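Local coordinates for protein purine nucleoside phosphorylase (Grouper iridovirus, PDB 3KHS) that probably catalyses the phosphorolysis of purine nucleosides to free base and ribose 1-phosphate, a step of purine salvage, and forms a three-chain assembly, at residues S48-F53 and G63-G68; G25-S30 and R98-L103; V128-I133 and G210-G215. All blocks are in the same frame, centred on the assembly; numbering follows the deposited sequence.

Contact 1: S48-F53 and G63-G68; sequences SDIPNF and GSLIFG
Ile50 and Leu65 meet at the ends of their side chains. Ile50 CD1 lies 3.5 Å from Leu65 CD2 and 4.0 Å from Leu65 CB. The two side chains cross at about a right angle. Ile50 is extended: CG1 lies beside the backbone N and CD1 is anti to CA (chi2 -180°), which extends the branch toward the strand. Within the loop, that same methyl neighbours Phe53. It sits 4.2 Å above the plane of the Phe53 ring, over its centre. Phe53 CZ also approaches Leu65 CD2, at 4.2 Å and from an oblique direction. Leu65 CD2 is thus met by both loop residues. All three residues are buried, and no hydrogen bond crosses between the segments.

Residues 48-53 belong to the loop between strand 42-46 and strand 64-70, which pair antiparallel in the central mixed sheet of the phosphorylase fold. The loop turns back through a type II beta turn from Ile50 to Phe53. Its backbone bond, Phe53 N to Ile50 O, is weak at 3.4 Å. The turn brings Ile50 and Phe53 to the same neighbour, Leu65. Helix 3-15 adds to the packing, with Thr10 against Ile50. Tyr47 touches both Phe53 and Leu65.

The other side is looser. Ser48 and Asp49 are exposed and make no contact with residues 63-68. The bend at Pro51 and Asn52 is partly exposed and faces helix 3-15 instead. There Asn52 ND2 is hydrogen-bonded to Glu9 and Thr10. Ser64 points away from the loop and packs on Thr44 and Lys79 of the neighbouring strands.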
loop_
_atom_site.group_PDB
_atom_site.type_symbol
_atom_site.label_atom_id
_atom_site.label_comp_id
_atom_site.label_asym_id
_atom_site.label_seq_id
_atom_site.Cartn_x
_atom_site.Cartn_y
_atom_site.Cartn_z
ATOM N N SER B 48 -15.229 22.655 12.525
ATOM C CA SER B 48 -15.150 22.379 13.944
ATOM C C SER B 48 -16.498 22.265 14.656
ATOM O O SER B 48 -16.604 21.613 15.697
ATOM C CB SER B 48 -14.303 23.454 14.605
ATOM O OG SER B 48 -14.859 24.733 14.385
ATOM N N ASP B 49 -17.525 22.896 14.100
ATOM C CA ASP B 49 -18.851 22.853 14.705
ATOM C C ASP B 49 -19.703 21.763 14.083
ATOM O O ASP B 49 -20.792 21.469 14.571
ATOM C CB ASP B 49 -19.600 24.186 14.533
ATOM C CG ASP B 49 -18.895 25.360 15.197
ATOM O OD1 ASP B 49 -18.349 25.198 16.308
ATOM O OD2 ASP B 49 -18.904 26.465 14.613
ATOM N N ILE B 50 -19.223 21.175 12.995
ATOM C CA ILE B 50 -19.997 20.138 12.350
ATOM C C ILE B 50 -19.793 18.770 12.984
ATOM O O ILE B 50 -18.674 18.293 13.145
ATOM C CB ILE B 50 -19.675 20.037 10.846
ATOM C CG1 ILE B 50 -19.896 21.382 10.174
ATOM C CG2 ILE B 50 -20.535 18.978 10.199
ATOM C CD1 ILE B 50 -19.606 21.341 8.694
ATOM N N PRO B 51 -20.897 18.137 13.371
ATOM C CA PRO B 51 -20.967 16.819 13.987
ATOM C C PRO B 51 -20.364 15.743 13.074
ATOM O O PRO B 51 -20.694 15.681 11.895
ATOM C CB PRO B 51 -22.464 16.616 14.153
ATOM C CG PRO B 51 -22.966 17.990 14.432
ATOM C CD PRO B 51 -22.173 18.865 13.515
ATOM N N ASN B 52 -19.513 14.888 13.630
ATOM C CA ASN B 52 -18.900 13.791 12.874
ATOM C C ASN B 52 -17.785 14.170 11.893
ATOM O O ASN B 52 -17.105 13.286 11.395
ATOM C CB ASN B 52 -19.970 13.003 12.105
ATOM C CG ASN B 52 -20.926 12.252 13.008
ATOM O OD1 ASN B 52 -20.515 11.586 13.950
ATOM N ND2 ASN B 52 -22.215 12.329 12.696
ATOM N N PHE B 53 -17.609 15.460 11.600
ATOM C CA PHE B 53 -16.552 15.892 10.672
ATOM C C PHE B 53 -15.182 15.714 11.302
ATOM O O PHE B 53 -14.979 16.041 12.480
ATOM C CB PHE B 53 -16.720 17.374 10.294
ATOM C CG PHE B 53 -17.077 17.615 8.843
ATOM C CD1 PHE B 53 -18.148 16.961 8.248
ATOM C CD2 PHE B 53 -16.356 18.523 8.084
ATOM C CE1 PHE B 53 -18.498 17.203 6.918
ATOM C CE2 PHE B 53 -16.692 18.778 6.753
ATOM C CZ PHE B 53 -17.766 18.117 6.167
ATOM N N GLY B 63 -10.896 24.928 8.504
ATOM C CA GLY B 63 -11.830 24.650 7.429
ATOM C C GLY B 63 -13.296 25.020 7.620
ATOM O O GLY B 63 -13.842 25.001 8.709
ATOM N N SER B 64 -13.957 25.350 6.525
ATOM C CA SER B 64 -15.362 25.702 6.608
ATOM C C SER B 64 -16.161 25.229 5.418
ATOM O O SER B 64 -15.644 25.074 4.311
ATOM C CB SER B 64 -15.536 27.210 6.769
ATOM O OG SER B 64 -14.699 27.926 5.877
ATOM N N LEU B 65 -17.441 25.001 5.668
ATOM C CA LEU B 65 -18.380 24.537 4.661
ATOM C C LEU B 65 -19.259 25.749 4.341
ATOM O O LEU B 65 -19.808 26.376 5.241
ATOM C CB LEU B 65 -19.206 23.402 5.256
ATOM C CG LEU B 65 -19.865 22.349 4.379
ATOM C CD1 LEU B 65 -18.840 21.776 3.428
ATOM C CD2 LEU B 65 -20.466 21.238 5.263
ATOM N N ILE B 66 -19.385 26.083 3.062
ATOM C CA ILE B 66 -20.165 27.243 2.648
ATOM C C ILE B 66 -21.374 26.864 1.815
ATOM O O ILE B 66 -21.252 26.107 0.850
ATOM C CB ILE B 66 -19.281 28.228 1.831
ATOM C CG1 ILE B 66 -18.048 28.616 2.642
ATOM C CG2 ILE B 66 -20.050 29.488 1.491
ATOM C CD1 ILE B 66 -17.241 29.727 2.006
ATOM N N PHE B 67 -22.544 27.370 2.197
ATOM C CA PHE B 67 -23.764 27.083 1.433
ATOM C C PHE B 67 -24.229 28.358 0.779
ATOM O O PHE B 67 -24.348 29.392 1.447
ATOM C CB PHE B 67 -24.892 26.568 2.313
ATOM C CG PHE B 67 -24.570 25.307 3.014
ATOM C CD1 PHE B 67 -23.812 25.325 4.174
ATOM C CD2 PHE B 67 -24.997 24.089 2.503
ATOM C CE1 PHE B 67 -23.481 24.150 4.810
ATOM C CE2 PHE B 67 -24.666 22.895 3.140
ATOM C CZ PHE B 67 -23.909 22.925 4.291
ATOM N N GLY B 68 -24.500 28.286 -0.522
ATOM C CA GLY B 68 -24.933 29.465 -1.236
ATOM C C GLY B 68 -25.139 29.152 -2.699
ATOM O O GLY B 68 -24.981 28.013 -3.135
#

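Contact 2: G25-S30 and R98-L103; sequences GIVCGS and RVFKAL. With PO4 (phosphate ion), chain G.
Phe100 has a chi1 of -92°, away from the usual staggered positions, and this swings its ring toward the start of strand 24-28. Phe100 CE2 does most of the touching. It lies 3.7 Å from Gly25 CA and 3.8 Å from Ile26 N, both approached obliquely. Phe100 CZ reaches Ile26 O at 3.9 Å, with the oxygen in the ring plane at the edge. Val27 CG2 adds a looser apolar contact, 4.3 Å from Phe100 CE2.

Gly25 has no side chain, and the ring sits directly against its CA. Ile26 turns its side chain away, toward Cys77, and offers the ring its backbone.

Strand 25-28 and helix 98-102 run nearly antiparallel, at 159°, with their axes 10.3 Å apart at closest approach. This is a helix packed on a central sheet of an alpha/beta fold. The ring also touches Val76 and Met78 of strand 73-79 and Val108 of strand 107-116, the two strands that flank strand 24-28.

At the far end of the strand the chain enters the phosphate site. Ser30 N donates a nearly straight bond to PO4 O1, 2.8 Å long at 171°. Ser30 OG donates to PO4 O4 over 2.7 Å. The first torsion of Ser30 puts OG on the side of its backbone N, and the two donors reach different oxygens of one ion. Gly29 CA is 3.4 Å from PO4 O1. Arg81 NH1, His83 NE2, Ala113 N and Ser217 OG also hydrogen-bond the ion. It probably comes from the crystallisation liquor, but its place is consistent with the phosphate substrate site of the family. The chemistry is therefore divided: van der Waals packing of an aromatic ring on strand backbone at one end, hydrogen bonds to an anion at the other.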
loop_
_atom_site.group_PDB
_atom_site.type_symbol
_atom_site.label_atom_id
_atom_site.label_comp_id
_atom_site.label_asym_id
_atom_site.label_seq_id
_atom_site.Cartn_x
_atom_site.Cartn_y
_atom_site.Cartn_z
ATOM N N GLY B 25 -21.884 20.299 -5.468
ATOM C CA GLY B 25 -20.867 20.422 -4.434
ATOM C C GLY B 25 -19.501 20.828 -4.970
ATOM O O GLY B 25 -19.134 20.514 -6.100
ATOM N N ILE B 26 -18.730 21.528 -4.154
ATOM C CA ILE B 26 -17.400 21.964 -4.561
ATOM C C ILE B 26 -16.406 21.661 -3.439
ATOM O O ILE B 26 -16.705 21.895 -2.273
ATOM C CB ILE B 26 -17.324 23.505 -4.814
ATOM C CG1 ILE B 26 -18.450 23.958 -5.741
ATOM C CG2 ILE B 26 -15.944 23.876 -5.407
ATOM C CD1 ILE B 26 -18.592 25.464 -5.810
ATOM N N VAL B 27 -15.230 21.147 -3.804
ATOM C CA VAL B 27 -14.169 20.850 -2.839
ATOM C C VAL B 27 -12.995 21.715 -3.281
ATOM O O VAL B 27 -12.494 21.540 -4.393
ATOM C CB VAL B 27 -13.700 19.371 -2.915
ATOM C CG1 VAL B 27 -12.708 19.067 -1.773
ATOM C CG2 VAL B 27 -14.869 18.441 -2.839
ATOM N N CYS B 28 -12.562 22.650 -2.438
ATOM C CA CYS B 28 -11.427 23.501 -2.778
ATOM C C CYS B 28 -10.098 22.888 -2.343
ATOM O O CYS B 28 -9.888 22.578 -1.159
ATOM C CB CYS B 28 -11.548 24.867 -2.109
ATOM S SG CYS B 28 -13.048 25.713 -2.536
ATOM N N GLY B 29 -9.191 22.738 -3.299
ATOM C CA GLY B 29 -7.893 22.182 -2.985
ATOM C C GLY B 29 -6.970 23.193 -2.348
ATOM O O GLY B 29 -7.421 24.248 -1.888
ATOM N N SER B 30 -5.673 22.885 -2.335
ATOM C CA SER B 30 -4.704 23.794 -1.726
ATOM C C SER B 30 -4.581 25.158 -2.405
ATOM O O SER B 30 -4.300 25.237 -3.600
ATOM C CB SER B 30 -3.329 23.133 -1.662
ATOM O OG SER B 30 -3.379 22.026 -0.800
ATOM N N ARG B 98 -19.638 11.527 1.674
ATOM C CA ARG B 98 -20.836 10.789 2.028
ATOM C C ARG B 98 -21.868 11.819 2.511
ATOM O O ARG B 98 -23.053 11.700 2.218
ATOM C CB ARG B 98 -20.516 9.739 3.096
ATOM C CG ARG B 98 -19.650 8.608 2.569
ATOM C CD ARG B 98 -19.445 7.487 3.592
ATOM N NE ARG B 98 -18.680 6.360 3.039
ATOM C CZ ARG B 98 -17.353 6.352 2.867
ATOM N NH1 ARG B 98 -16.637 7.402 3.204
ATOM N NH2 ARG B 98 -16.742 5.291 2.351
ATOM N N VAL B 99 -21.401 12.847 3.212
ATOM C CA VAL B 99 -22.286 13.908 3.684
ATOM C C VAL B 99 -22.892 14.635 2.459
ATOM O O VAL B 99 -24.100 14.862 2.398
ATOM C CB VAL B 99 -21.506 14.888 4.591
ATOM C CG1 VAL B 99 -22.326 16.096 4.913
ATOM C CG2 VAL B 99 -21.082 14.174 5.886
ATOM N N PHE B 100 -22.051 14.996 1.491
ATOM C CA PHE B 100 -22.529 15.641 0.274
ATOM C C PHE B 100 -23.693 14.842 -0.291
ATOM O O PHE B 100 -24.723 15.402 -0.615
ATOM C CB PHE B 100 -21.429 15.697 -0.791
ATOM C CG PHE B 100 -20.597 16.960 -0.759
ATOM C CD1 PHE B 100 -20.463 17.693 0.404
ATOM C CD2 PHE B 100 -19.903 17.365 -1.877
ATOM C CE1 PHE B 100 -19.658 18.789 0.451
ATOM C CE2 PHE B 100 -19.078 18.479 -1.845
ATOM C CZ PHE B 100 -18.953 19.188 -0.688
ATOM N N LYS B 101 -23.528 13.531 -0.412
ATOM C CA LYS B 101 -24.585 12.690 -0.948
ATOM C C LYS B 101 -25.860 12.794 -0.109
ATOM O O LYS B 101 -26.952 12.992 -0.642
ATOM C CB LYS B 101 -24.151 11.227 -0.989
ATOM C CG LYS B 101 -25.210 10.268 -1.533
ATOM C CD LYS B 101 -25.036 8.887 -0.943
ATOM C CE LYS B 101 -25.622 7.791 -1.831
ATOM N NZ LYS B 101 -26.942 8.169 -2.370
ATOM N N ALA B 102 -25.701 12.655 1.203
ATOM C CA ALA B 102 -26.811 12.727 2.138
ATOM C C ALA B 102 -27.539 14.061 2.049
ATOM O O ALA B 102 -28.693 14.151 2.418
ATOM C CB ALA B 102 -26.297 12.512 3.570
ATOM N N LEU B 103 -26.841 15.092 1.583
ATOM C CA LEU B 103 -27.416 16.430 1.438
ATOM C C LEU B 103 -28.211 16.541 0.147
ATOM O O LEU B 103 -28.918 17.522 -0.059
ATOM C CB LEU B 103 -26.323 17.495 1.375
ATOM C CG LEU B 103 -25.606 17.957 2.625
ATOM C CD1 LEU B 103 -24.511 18.919 2.221
ATOM C CD2 LEU B 103 -26.575 18.635 3.551
HETATM P P PO4 G . -4.631 19.239 -2.436
HETATM O O1 PO4 G . -5.014 20.369 -3.324
HETATM O O2 PO4 G . -5.694 19.028 -1.403
HETATM O O3 PO4 G . -4.487 17.987 -3.235
HETATM O O4 PO4 G . -3.338 19.558 -1.772
#

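Contact 3: V128-I133 and G210-G215; sequences VVRDHI and GSDAVG
Arg130 and Ile133 make the contact from the first segment, with Asp212, Ser211 and Gly210 opposite. Val128 and Val129 come first. They belong to strand 126-129 and pack toward helix 165-178 and Tyr189. At Arg130 the chain turns a corner. Its CB does not face the other segment, but the tip of the side chain bends back toward Asp212. Arg130 NH1 is 4.2 Å from Asp212 OD2. The carboxylate oxygen sits off the guanidinium plane, where the NH groups are not aimed. This is an attraction of charges and not a salt bridge. The Asp212 carboxylate has stronger partners: OD2 accepts from Val188 N, and OD1 accepts from Asn118 ND2. These two bonds fix the group. Arg130 is exposed and also packs on Glu186 and Val188.

After the corner, strand 131-134 begins a different sheet face. The curled, branched sheet fits the mixed beta-barrel of this fold. Strand 184-191 runs parallel to both 131-134 and 213-215. Asp131 and His132 face other partners. Asp131 OD2 accepts from Ala201 N of the second subunit, and His132 O bonds to Thr199 of that subunit.

Ile133 then points at the start of the second segment. A fully extended chi2 (167°) stretches the CG1 branch toward Ser211. Ile133 CD1 is 3.8 Å from Ser211 OG and 4.5 Å from Gly210 C. Ser211 OG is bonded to Leu206 O, in helix 200-208, so the methyl rests on a hydroxyl whose polar need is met. Gly210 follows that helix, with the positive phi (92°) of a Schellman motif at its C-terminal end. Ile133 also packs on Ile205 of the second subunit.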
loop_
_atom_site.group_PDB
_atom_site.type_symbol
_atom_site.label_atom_id
_atom_site.label_comp_id
_atom_site.label_asym_id
_atom_site.label_seq_id
_atom_site.Cartn_x
_atom_site.Cartn_y
_atom_site.Cartn_z
ATOM N N VAL B 128 -7.543 19.044 -16.422
ATOM C CA VAL B 128 -8.861 18.505 -16.193
ATOM C C VAL B 128 -8.605 17.006 -16.084
ATOM O O VAL B 128 -7.885 16.440 -16.919
ATOM C CB VAL B 128 -9.776 18.834 -17.398
ATOM C CG1 VAL B 128 -10.974 17.933 -17.407
ATOM C CG2 VAL B 128 -10.198 20.294 -17.336
ATOM N N VAL B 129 -9.188 16.360 -15.075
ATOM C CA VAL B 129 -8.942 14.939 -14.864
ATOM C C VAL B 129 -9.838 13.995 -15.631
ATOM O O VAL B 129 -11.057 14.031 -15.492
ATOM C CB VAL B 129 -9.011 14.573 -13.350
ATOM C CG1 VAL B 129 -8.655 13.116 -13.151
ATOM C CG2 VAL B 129 -8.067 15.454 -12.574
ATOM N N ARG B 130 -9.226 13.130 -16.431
ATOM C CA ARG B 130 -9.996 12.189 -17.225
ATOM C C ARG B 130 -10.000 10.819 -16.587
ATOM O O ARG B 130 -10.860 9.997 -16.863
ATOM C CB ARG B 130 -9.438 12.087 -18.656
ATOM C CG ARG B 130 -8.213 11.203 -18.786
ATOM C CD ARG B 130 -7.801 10.934 -20.250
ATOM N NE ARG B 130 -7.283 9.565 -20.371
ATOM C CZ ARG B 130 -6.004 9.263 -20.542
ATOM N NH1 ARG B 130 -5.100 10.226 -20.633
ATOM N NH2 ARG B 130 -5.621 7.997 -20.583
ATOM N N ASP B 131 -9.028 10.563 -15.726
ATOM C CA ASP B 131 -8.945 9.267 -15.066
ATOM C C ASP B 131 -7.928 9.353 -13.936
ATOM O O ASP B 131 -7.184 10.325 -13.859
ATOM C CB ASP B 131 -8.520 8.198 -16.077
ATOM C CG ASP B 131 -8.873 6.805 -15.616
ATOM O OD1 ASP B 131 -9.718 6.731 -14.721
ATOM O OD2 ASP B 131 -8.359 5.790 -16.135
ATOM N N HIS B 132 -7.900 8.365 -13.043
ATOM C CA HIS B 132 -6.903 8.407 -11.965
ATOM C C HIS B 132 -6.270 7.058 -11.696
ATOM O O HIS B 132 -6.712 6.028 -12.206
ATOM C CB HIS B 132 -7.481 8.984 -10.640
ATOM C CG HIS B 132 -8.388 8.047 -9.885
ATOM N ND1 HIS B 132 -9.556 8.475 -9.277
ATOM C CD2 HIS B 132 -8.323 6.707 -9.672
ATOM C CE1 HIS B 132 -10.176 7.439 -8.739
ATOM N NE2 HIS B 132 -9.449 6.354 -8.963
ATOM N N ILE B 133 -5.201 7.101 -10.914
ATOM C CA ILE B 133 -4.468 5.919 -10.478
ATOM C C ILE B 133 -4.347 6.139 -8.974
ATOM O O ILE B 133 -3.592 7.011 -8.522
ATOM C CB ILE B 133 -3.053 5.847 -11.059
ATOM C CG1 ILE B 133 -3.104 5.685 -12.572
ATOM C CG2 ILE B 133 -2.321 4.659 -10.464
ATOM C CD1 ILE B 133 -1.750 5.924 -13.227
ATOM N N GLY B 210 1.873 5.846 -16.532
ATOM C CA GLY B 210 1.024 6.696 -17.339
ATOM C C GLY B 210 0.451 7.905 -16.606
ATOM O O GLY B 210 -0.610 8.410 -16.974
ATOM N N SER B 211 1.133 8.381 -15.577
ATOM C CA SER B 211 0.631 9.524 -14.833
ATOM C C SER B 211 0.996 10.845 -15.505
ATOM O O SER B 211 2.129 11.020 -15.959
ATOM C CB SER B 211 1.223 9.547 -13.422
ATOM O OG SER B 211 1.152 8.293 -12.776
ATOM N N ASP B 212 0.052 11.781 -15.537
ATOM C CA ASP B 212 0.296 13.087 -16.106
ATOM C C ASP B 212 0.580 14.083 -14.996
ATOM O O ASP B 212 1.236 15.107 -15.212
ATOM C CB ASP B 212 -0.917 13.570 -16.905
ATOM C CG ASP B 212 -1.111 12.800 -18.191
ATOM O OD1 ASP B 212 -0.247 12.906 -19.105
ATOM O OD2 ASP B 212 -2.126 12.085 -18.267
ATOM N N ALA B 213 0.057 13.797 -13.814
ATOM C CA ALA B 213 0.253 14.662 -12.656
ATOM C C ALA B 213 0.106 13.801 -11.402
ATOM O O ALA B 213 -0.538 12.747 -11.443
ATOM C CB ALA B 213 -0.776 15.810 -12.660
ATOM N N VAL B 214 0.723 14.233 -10.304
ATOM C CA VAL B 214 0.669 13.483 -9.045
ATOM C C VAL B 214 0.307 14.382 -7.876
ATOM O O VAL B 214 0.813 15.498 -7.747
ATOM C CB VAL B 214 2.020 12.789 -8.749
ATOM C CG1 VAL B 214 3.137 13.811 -8.670
ATOM C CG2 VAL B 214 1.939 12.003 -7.458
ATOM N N GLY B 215 -0.604 13.894 -7.042
ATOM C CA GLY B 215 -1.025 14.645 -5.875
ATOM C C GLY B 215 -1.413 13.703 -4.733
ATOM O O GLY B 215 -1.383 12.491 -4.890
#

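How the contacts relate
All three contacts reach the same branched mixed sheet. Contact 1 and contact 2 are neighbours, with centres 10 Å apart. They touch through Phe67 and Leu103, Phe53 and Val99, and Leu65 and Phe100, so loop 48-53, strand 64-70 and helix 95-102 pack against one another. In sequence, both segments of contact 1 fall between the two halves of contact 2. Contact 3 follows later. Its centre is 20 Å from that of contact 2 and 29 Å from that of contact 1, across the chain's centre from contact 1. Contact 2 lies nearest the chain's centre (about 8 Å, between centres) and leads to the phosphate, whereas contact 3 lies where another subunit of the trimer packs.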